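Local structure of ribonucleoside-diphosphate reductase (Pseudomonas aeruginosa, 5IM3) at residues Asp103-Glu106 with Leu107-Arg111; Arg315-Leu318 with Pro319-Phe323; Gln720-Pro724 with Ile725-Lys729. The protein probably reduces ribonucleoside diphosphates to the deoxyribonucleotides needed for DNA synthesis, and binds the nucleotide dATP at allosteric sites. All blocks are in the same frame, centred on the assembly; numbering follows the deposited sequence.

Contact 1 of 3, residues Asp103-Glu106 with Leu107-Arg111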
loop_
_atom_site.group_PDB
_atom_site.type_symbol
_atom_site.label_atom_id
_atom_site.label_comp_id
_atom_site.label_asym_id
_atom_site.label_seq_id
_atom_site.Cartn_x
_atom_site.Cartn_y
_atom_site.Cartn_z
ATOM N N ASP A 103 0.412 53.909 -4.993
ATOM C CA ASP A 103 0.019 52.569 -4.572
ATOM C C ASP A 103 1.132 51.885 -3.789
ATOM O O ASP A 103 0.870 51.221 -2.780
ATOM C CB ASP A 103 -0.372 51.730 -5.789
ATOM C CG ASP A 103 -1.772 52.042 -6.289
ATOM O OD1 ASP A 103 -2.354 53.056 -5.847
ATOM O OD2 ASP A 103 -2.290 51.271 -7.125
ATOM N N GLN A 104 2.383 52.034 -4.237
ATOM C CA GLN A 104 3.494 51.410 -3.525
ATOM C C GLN A 104 3.770 52.102 -2.197
ATOM O O GLN A 104 4.249 51.459 -1.257
ATOM C CB GLN A 104 4.746 51.411 -4.403
ATOM C CG GLN A 104 4.675 50.436 -5.571
ATOM C CD GLN A 104 4.613 48.986 -5.123
ATOM O OE1 GLN A 104 5.239 48.602 -4.134
ATOM N NE2 GLN A 104 3.850 48.174 -5.847
ATOM N N VAL A 105 3.477 53.400 -2.095
ATOM C CA VAL A 105 3.605 54.090 -0.815
ATOM C C VAL A 105 2.604 53.526 0.186
ATOM O O VAL A 105 2.954 53.224 1.334
ATOM C CB VAL A 105 3.429 55.608 -1.000
ATOM C CG1 VAL A 105 3.215 56.303 0.346
ATOM C CG2 VAL A 105 4.642 56.197 -1.711
ATOM N N GLU A 106 1.343 53.386 -0.231
ATOM C CA GLU A 106 0.346 52.774 0.640
ATOM C C GLU A 106 0.768 51.368 1.039
ATOM O O GLU A 106 0.590 50.962 2.193
ATOM C CB GLU A 106 -1.018 52.736 -0.051
ATOM C CG GLU A 106 -1.671 54.099 -0.249
ATOM C CD GLU A 106 -3.026 54.009 -0.940
ATOM O OE1 GLU A 106 -3.435 52.888 -1.322
ATOM O OE2 GLU A 106 -3.686 55.062 -1.101
ATOM N N LEU A 107 1.334 50.612 0.098
ATOM C CA LEU A 107 1.753 49.248 0.395
ATOM C C LEU A 107 2.795 49.228 1.508
ATOM O O LEU A 107 2.694 48.440 2.453
ATOM C CB LEU A 107 2.295 48.583 -0.872
ATOM C CG LEU A 107 2.815 47.148 -0.722
ATOM C CD1 LEU A 107 1.715 46.213 -0.229
ATOM C CD2 LEU A 107 3.396 46.644 -2.035
ATOM N N ALA A 108 3.801 50.101 1.416
ATOM C CA ALA A 108 4.862 50.121 2.418
ATOM C C ALA A 108 4.312 50.494 3.791
ATOM O O ALA A 108 4.641 49.857 4.798
ATOM C CB ALA A 108 5.963 51.093 1.995
ATOM N N LEU A 109 3.475 51.535 3.851
ATOM C CA LEU A 109 2.843 51.902 5.115
ATOM C C LEU A 109 2.030 50.743 5.679
ATOM O O LEU A 109 2.061 50.480 6.887
ATOM C CB LEU A 109 1.949 53.127 4.920
ATOM C CG LEU A 109 2.645 54.488 4.844
ATOM C CD1 LEU A 109 1.720 55.530 4.221
ATOM C CD2 LEU A 109 3.098 54.930 6.230
ATOM N N MET A 110 1.304 50.032 4.813
ATOM C CA MET A 110 0.408 48.979 5.276
ATOM C C MET A 110 1.177 47.761 5.773
ATOM O O MET A 110 0.840 47.196 6.819
ATOM C CB MET A 110 -0.549 48.584 4.155
ATOM C CG MET A 110 -1.596 49.634 3.845
ATOM S SD MET A 110 -2.644 49.132 2.474
ATOM C CE MET A 110 -3.714 50.560 2.310
ATOM N N ARG A 111 2.202 47.323 5.033
ATOM C CA ARG A 111 2.964 46.158 5.468
ATOM C C ARG A 111 3.710 46.422 6.767
ATOM O O ARG A 111 4.017 45.472 7.493
ATOM C CB ARG A 111 3.950 45.721 4.381
ATOM C CG ARG A 111 3.289 45.189 3.118
ATOM C CD ARG A 111 4.280 44.445 2.238
ATOM N NE ARG A 111 4.380 43.031 2.606
ATOM C CZ ARG A 111 3.801 42.030 1.946
ATOM N NH1 ARG A 111 3.072 42.258 0.860
ATOM N NH2 ARG A 111 3.959 40.781 2.370
#

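Contact 2 of 3, residues Arg315-Leu318 with Pro319-Phe323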
loop_
_atom_site.group_PDB
_atom_site.type_symbol
_atom_site.label_atom_id
_atom_site.label_comp_id
_atom_site.label_asym_id
_atom_site.label_seq_id
_atom_site.Cartn_x
_atom_site.Cartn_y
_atom_site.Cartn_z
ATOM N N ARG A 315 -32.229 26.109 -40.591
ATOM C CA ARG A 315 -33.413 25.662 -39.868
ATOM C C ARG A 315 -34.615 26.479 -40.324
ATOM O O ARG A 315 -34.639 27.704 -40.153
ATOM C CB ARG A 315 -33.213 25.806 -38.360
ATOM C CG ARG A 315 -32.536 24.619 -37.689
ATOM C CD ARG A 315 -31.100 24.444 -38.146
ATOM N NE ARG A 315 -30.383 23.483 -37.312
ATOM C CZ ARG A 315 -29.218 22.930 -37.634
ATOM N NH1 ARG A 315 -28.628 23.232 -38.785
ATOM N NH2 ARG A 315 -28.643 22.065 -36.805
ATOM N N PHE A 316 -35.611 25.809 -40.905
ATOM C CA PHE A 316 -36.842 26.477 -41.314
ATOM C C PHE A 316 -38.060 25.931 -40.574
ATOM O O PHE A 316 -39.186 26.070 -41.058
ATOM C CB PHE A 316 -37.033 26.380 -42.830
ATOM C CG PHE A 316 -37.241 24.982 -43.342
ATOM C CD1 PHE A 316 -36.161 24.152 -43.599
ATOM C CD2 PHE A 316 -38.519 24.504 -43.588
ATOM C CE1 PHE A 316 -36.353 22.869 -44.078
ATOM C CE2 PHE A 316 -38.717 23.223 -44.068
ATOM C CZ PHE A 316 -37.633 22.404 -44.313
ATOM N N GLU A 317 -37.857 25.334 -39.400
ATOM C CA GLU A 317 -38.944 24.863 -38.547
ATOM C C GLU A 317 -38.896 25.633 -37.232
ATOM O O GLU A 317 -37.939 25.495 -36.462
ATOM C CB GLU A 317 -38.837 23.359 -38.304
ATOM C CG GLU A 317 -40.014 22.767 -37.546
ATOM C CD GLU A 317 -39.937 21.256 -37.433
ATOM O OE1 GLU A 317 -38.824 20.727 -37.219
ATOM O OE2 GLU A 317 -40.991 20.598 -37.566
ATOM N N LEU A 318 -39.928 26.439 -36.977
ATOM C CA LEU A 318 -40.008 27.222 -35.752
ATOM C C LEU A 318 -40.573 26.386 -34.606
ATOM O O LEU A 318 -41.251 25.381 -34.834
ATOM C CB LEU A 318 -40.866 28.463 -35.979
ATOM C CG LEU A 318 -40.164 29.586 -36.749
ATOM C CD1 LEU A 318 -41.146 30.647 -37.214
ATOM C CD2 LEU A 318 -39.073 30.215 -35.889
ATOM N N PRO A 319 -40.320 26.790 -33.357
ATOM C CA PRO A 319 -40.630 25.887 -32.230
ATOM C C PRO A 319 -42.083 25.440 -32.167
ATOM O O PRO A 319 -42.346 24.244 -31.994
ATOM C CB PRO A 319 -40.229 26.721 -31.004
ATOM C CG PRO A 319 -39.215 27.680 -31.512
ATOM C CD PRO A 319 -39.665 28.029 -32.902
ATOM N N GLN A 320 -43.040 26.362 -32.283
ATOM C CA GLN A 320 -44.441 25.959 -32.198
ATOM C C GLN A 320 -44.859 25.127 -33.400
ATOM O O GLN A 320 -45.755 24.283 -33.286
ATOM C CB GLN A 320 -45.343 27.186 -32.063
ATOM C CG GLN A 320 -45.071 28.019 -30.823
ATOM C CD GLN A 320 -45.088 27.192 -29.547
ATOM O OE1 GLN A 320 -46.090 26.559 -29.217
ATOM N NE2 GLN A 320 -43.967 27.181 -28.832
ATOM N N ILE A 321 -44.231 25.348 -34.557
ATOM C CA ILE A 321 -44.506 24.507 -35.714
ATOM C C ILE A 321 -43.866 23.138 -35.530
ATOM O O ILE A 321 -44.408 22.126 -35.988
ATOM C CB ILE A 321 -44.026 25.215 -36.997
ATOM C CG1 ILE A 321 -45.029 26.315 -37.380
ATOM C CG2 ILE A 321 -43.837 24.222 -38.145
ATOM C CD1 ILE A 321 -44.612 27.170 -38.566
ATOM N N PHE A 322 -42.718 23.078 -34.853
ATOM C CA PHE A 322 -42.133 21.791 -34.495
ATOM C C PHE A 322 -43.107 20.965 -33.665
ATOM O O PHE A 322 -43.383 19.803 -33.985
ATOM C CB PHE A 322 -40.820 22.004 -33.737
ATOM C CG PHE A 322 -40.324 20.778 -33.019
ATOM C CD1 PHE A 322 -39.720 19.743 -33.715
ATOM C CD2 PHE A 322 -40.460 20.666 -31.645
ATOM C CE1 PHE A 322 -39.261 18.616 -33.051
ATOM C CE2 PHE A 322 -40.003 19.544 -30.976
ATOM C CZ PHE A 322 -39.401 18.520 -31.679
ATOM N N PHE A 323 -43.649 21.555 -32.597
ATOM C CA PHE A 323 -44.604 20.830 -31.767
ATOM C C PHE A 323 -45.847 20.454 -32.557
ATOM O O PHE A 323 -46.436 19.393 -32.319
ATOM C CB PHE A 323 -44.986 21.667 -30.542
ATOM C CG PHE A 323 -43.897 21.773 -29.510
ATOM C CD1 PHE A 323 -43.171 20.656 -29.126
ATOM C CD2 PHE A 323 -43.599 22.993 -28.920
ATOM C CE1 PHE A 323 -42.170 20.750 -28.179
ATOM C CE2 PHE A 323 -42.598 23.093 -27.969
ATOM C CZ PHE A 323 -41.881 21.964 -27.601
#

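Contact 3 of 3, residues Gln720-Pro724 with Ile725-Lys729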
loop_
_atom_site.group_PDB
_atom_site.type_symbol
_atom_site.label_atom_id
_atom_site.label_comp_id
_atom_site.label_asym_id
_atom_site.label_seq_id
_atom_site.Cartn_x
_atom_site.Cartn_y
_atom_site.Cartn_z
ATOM N N GLN A 720 -57.801 -10.581 -14.569
ATOM C CA GLN A 720 -58.027 -11.186 -13.266
ATOM C C GLN A 720 -58.247 -10.158 -12.168
ATOM O O GLN A 720 -58.376 -10.538 -11.002
ATOM C CB GLN A 720 -56.840 -12.077 -12.893
ATOM C CG GLN A 720 -56.460 -13.087 -13.954
ATOM C CD GLN A 720 -55.175 -13.810 -13.614
ATOM O OE1 GLN A 720 -54.917 -14.125 -12.451
ATOM N NE2 GLN A 720 -54.351 -14.061 -14.623
ATOM N N GLY A 721 -58.285 -8.874 -12.508
ATOM C CA GLY A 721 -58.431 -7.846 -11.498
ATOM C C GLY A 721 -57.236 -7.722 -10.580
ATOM O O GLY A 721 -57.388 -7.294 -9.432
ATOM N N ILE A 722 -56.050 -8.091 -11.052
ATOM C CA ILE A 722 -54.824 -8.002 -10.270
ATOM C C ILE A 722 -54.054 -6.800 -10.802
ATOM O O ILE A 722 -53.380 -6.883 -11.833
ATOM C CB ILE A 722 -54.000 -9.289 -10.347
ATOM C CG1 ILE A 722 -54.830 -10.472 -9.844
ATOM C CG2 ILE A 722 -52.720 -9.148 -9.528
ATOM C CD1 ILE A 722 -54.152 -11.819 -10.011
ATOM N N LEU A 723 -54.164 -5.676 -10.099
ATOM C CA LEU A 723 -53.485 -4.441 -10.458
ATOM C C LEU A 723 -52.079 -4.458 -9.876
ATOM O O LEU A 723 -51.725 -5.398 -9.152
ATOM C CB LEU A 723 -54.275 -3.233 -9.946
ATOM C CG LEU A 723 -55.771 -3.257 -10.257
ATOM C CD1 LEU A 723 -56.454 -2.000 -9.749
ATOM C CD2 LEU A 723 -56.007 -3.420 -11.743
ATOM N N PRO A 724 -51.239 -3.460 -10.175
ATOM C CA PRO A 724 -49.889 -3.456 -9.585
ATOM C C PRO A 724 -49.889 -3.535 -8.069
ATOM O O PRO A 724 -49.062 -4.252 -7.493
ATOM C CB PRO A 724 -49.299 -2.134 -10.098
ATOM C CG PRO A 724 -49.961 -1.930 -11.406
ATOM C CD PRO A 724 -51.373 -2.441 -11.231
ATOM N N ILE A 725 -50.797 -2.821 -7.400
ATOM C CA ILE A 725 -50.837 -2.876 -5.941
ATOM C C ILE A 725 -51.105 -4.296 -5.469
ATOM O O ILE A 725 -50.596 -4.719 -4.423
ATOM C CB ILE A 725 -51.890 -1.888 -5.396
ATOM C CG1 ILE A 725 -51.819 -1.807 -3.867
ATOM C CG2 ILE A 725 -53.293 -2.285 -5.852
ATOM C CD1 ILE A 725 -50.511 -1.247 -3.336
ATOM N N ASP A 726 -51.902 -5.056 -6.223
ATOM C CA ASP A 726 -52.137 -6.458 -5.900
ATOM C C ASP A 726 -50.946 -7.334 -6.272
ATOM O O ASP A 726 -50.690 -8.337 -5.599
ATOM C CB ASP A 726 -53.401 -6.948 -6.608
ATOM C CG ASP A 726 -54.641 -6.186 -6.177
ATOM O OD1 ASP A 726 -54.849 -6.032 -4.955
ATOM O OD2 ASP A 726 -55.406 -5.737 -7.056
ATOM N N SER A 727 -50.212 -6.976 -7.329
ATOM C CA SER A 727 -48.993 -7.705 -7.671
ATOM C C SER A 727 -48.003 -7.697 -6.513
ATOM O O SER A 727 -47.343 -8.707 -6.244
ATOM C CB SER A 727 -48.350 -7.101 -8.920
ATOM O OG SER A 727 -49.222 -7.132 -10.031
ATOM N N GLU A 728 -47.875 -6.560 -5.821
ATOM C CA GLU A 728 -46.981 -6.487 -4.668
ATOM C C GLU A 728 -47.382 -7.493 -3.599
ATOM O O GLU A 728 -46.524 -8.160 -3.011
ATOM C CB GLU A 728 -46.985 -5.074 -4.080
ATOM C CG GLU A 728 -46.168 -4.062 -4.855
ATOM C CD GLU A 728 -44.684 -4.132 -4.542
ATOM O OE1 GLU A 728 -44.101 -3.086 -4.189
ATOM O OE2 GLU A 728 -44.100 -5.231 -4.650
ATOM N N LYS A 729 -48.683 -7.611 -3.329
ATOM C CA LYS A 729 -49.146 -8.517 -2.283
ATOM C C LYS A 729 -48.791 -9.962 -2.610
ATOM O O LYS A 729 -48.259 -10.689 -1.763
ATOM C CB LYS A 729 -50.655 -8.360 -2.089
ATOM C CG LYS A 729 -51.060 -7.038 -1.458
ATOM C CD LYS A 729 -52.544 -7.006 -1.128
ATOM C CE LYS A 729 -52.891 -5.806 -0.264
ATOM N NZ LYS A 729 -54.313 -5.817 0.186
#

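Contact 1 of 3, residues Asp103-Glu106 with Leu107-Arg111
Met110 N bonds to Glu106 O at 2.9 Å, the shortest of four i to i+4 bonds in the last turns of helix 98-111 of the N-terminal ATP cone. The other three join Asp103 to Leu107, Gln104 to Ala108 and Val105 to Leu109.

Asp103 and Glu106 both form salt bridges with Arg125 of helix 115-138, Glu106 through OE2. Glu106 OE1 forms a salt bridge with Arg119 NE and a hydrogen bond with Gln115 NE2, both of the second subunit, so the buried carboxylate is held from two chains, and Met110 packs on Met110 of that subunit.

Val105 and Leu109 share one face of the helix and meet through CG1 and CD1 at 4.2 Å. Both also touch helix 46-60, and the Val105 side chain comes within about 4 Å of bound dATP. Met110 runs back along the turn, with its CG beside the carbonyl of Glu106. Its extended chain brings CE to 4.2 Å from Glu106 CB.

Gln104 and Leu107 lie side by side and point the same way. The glutamine chain bends at chi2 (-65°), which swings the amide over towards the leucine. There Gln104 OE1 sits 3.4 Å from the methyl carbon Leu107 CD2.

Contact 2 of 3, residues Arg315-Leu318 with Pro319-Phe323
Leu318 is the N-cap of helix 319-330 in the all-alpha domain of the reductase, and Pro319 is the first residue of the helix. The first main-chain bond of the helix runs from Phe322 N to Leu318 O at 2.7 Å. Pro319 has no N-H to give, and at this position the helix does not need one. Its own carbonyl accepts from Phe323 N in the next turn.

The proline ring lies against the leucine. Leu318 CB is 3.3 Å from Pro319 CD, but the peptide link itself brings these two carbons close. The packing is better judged at the end of the leucine, where Leu318 CD2 touches Pro319 CD at 3.7 Å. Both residues also pack on Tyr254 of helix 250-267 and on helix 219-239.

Glu317 reaches forward past the cap to the first turn. Its CG is anti to the backbone N (chi1 -174°) and the chain beyond is extended, which carries the carboxylate to Phe322. Glu317 OE2 lies 3.5 Å from Phe322 CA. Glu317 OE1 lies at the edge of the phenyl ring, 3.7 Å from Phe322 CD1, and the carboxylate and ring planes are perpendicular. On the way, Glu317 CG passes Ile321 CG2 at 4.1 Å.

In this buried carboxylate, OE2 forms a salt bridge with Arg325, one turn further along the helix, and OE1 accepts from Ile309 N. Phe322 in turn meets Phe308 edge-to-face. Proline at the first helical position, after an N-cap residue whose carbonyl takes the first i+4 bond, is a common helix start.

Contact 3 of 3, residues Gln720-Pro724 with Ile725-Lys729
The chain passes from an extended Leu723 straight into helix 724-735, where Ser727 N bonds to Leu723 O at 2.8 Å and Glu728 N bonds to Pro724 O. This helix start lies in the barrel domain, with Leu723 as the N-cap and Pro724 as the first helical residue.

Asp726 turns back to the loop before the helix. Its OD2 accepts a long but fairly straight bond from Leu723 N at 3.3 Å, with N-H...O 161°, using the anti lone pair, away from OD1. As the third helical residue, Asp726 makes one half of a capping box; Leu723 has no polar side chain for the other. The chi1 of Asp726 (-61°) sets CG beside its backbone N, and the carboxylate runs alongside the leucine, pointing the same way. OD2 also forms a salt bridge with Arg754 of helix 751-757. Leu723 packs on that same arginine.

Ser727 adds a second bond to the cap carbonyl. Its OG donates to Leu723 O at 3.2 Å, from above the carbonyl plane. Leu723 O is therefore gripped twice by one residue.

Carbon contacts surround these bonds. Ile722 crosses Asp726, with Ile722 CG2 3.7 Å from Asp726 CB. Leu723 CB meets Ile725 CG2 at 4.3 Å.

The cap residue is thus held at both its N-H and its carbonyl by side chains of the first turn. Near the N-terminus of the helix, the carboxylate of Asp726 would probably gain from the helix dipole as well as from Arg754.

How the contacts relate
The three contacts come in series along the chain and lie in different regions. Contact 1 is in the N-terminal ATP cone, contact 2 in the all-alpha domain and contact 3 in the barrel domain. Between centres, contacts 1 and 2 are about 62 Å apart, contacts 2 and 3 about 43 Å, and contacts 1 and 3 about 80 Å, on opposite sides of the chain's centre. None touches another, and they share no helix. Contact 1 forms part of a subunit interface and lies beside bound dATP. Contacts 2 and 3 are helix starts away from the annotated sites. Nucleotide binding at the cone is thus far from both.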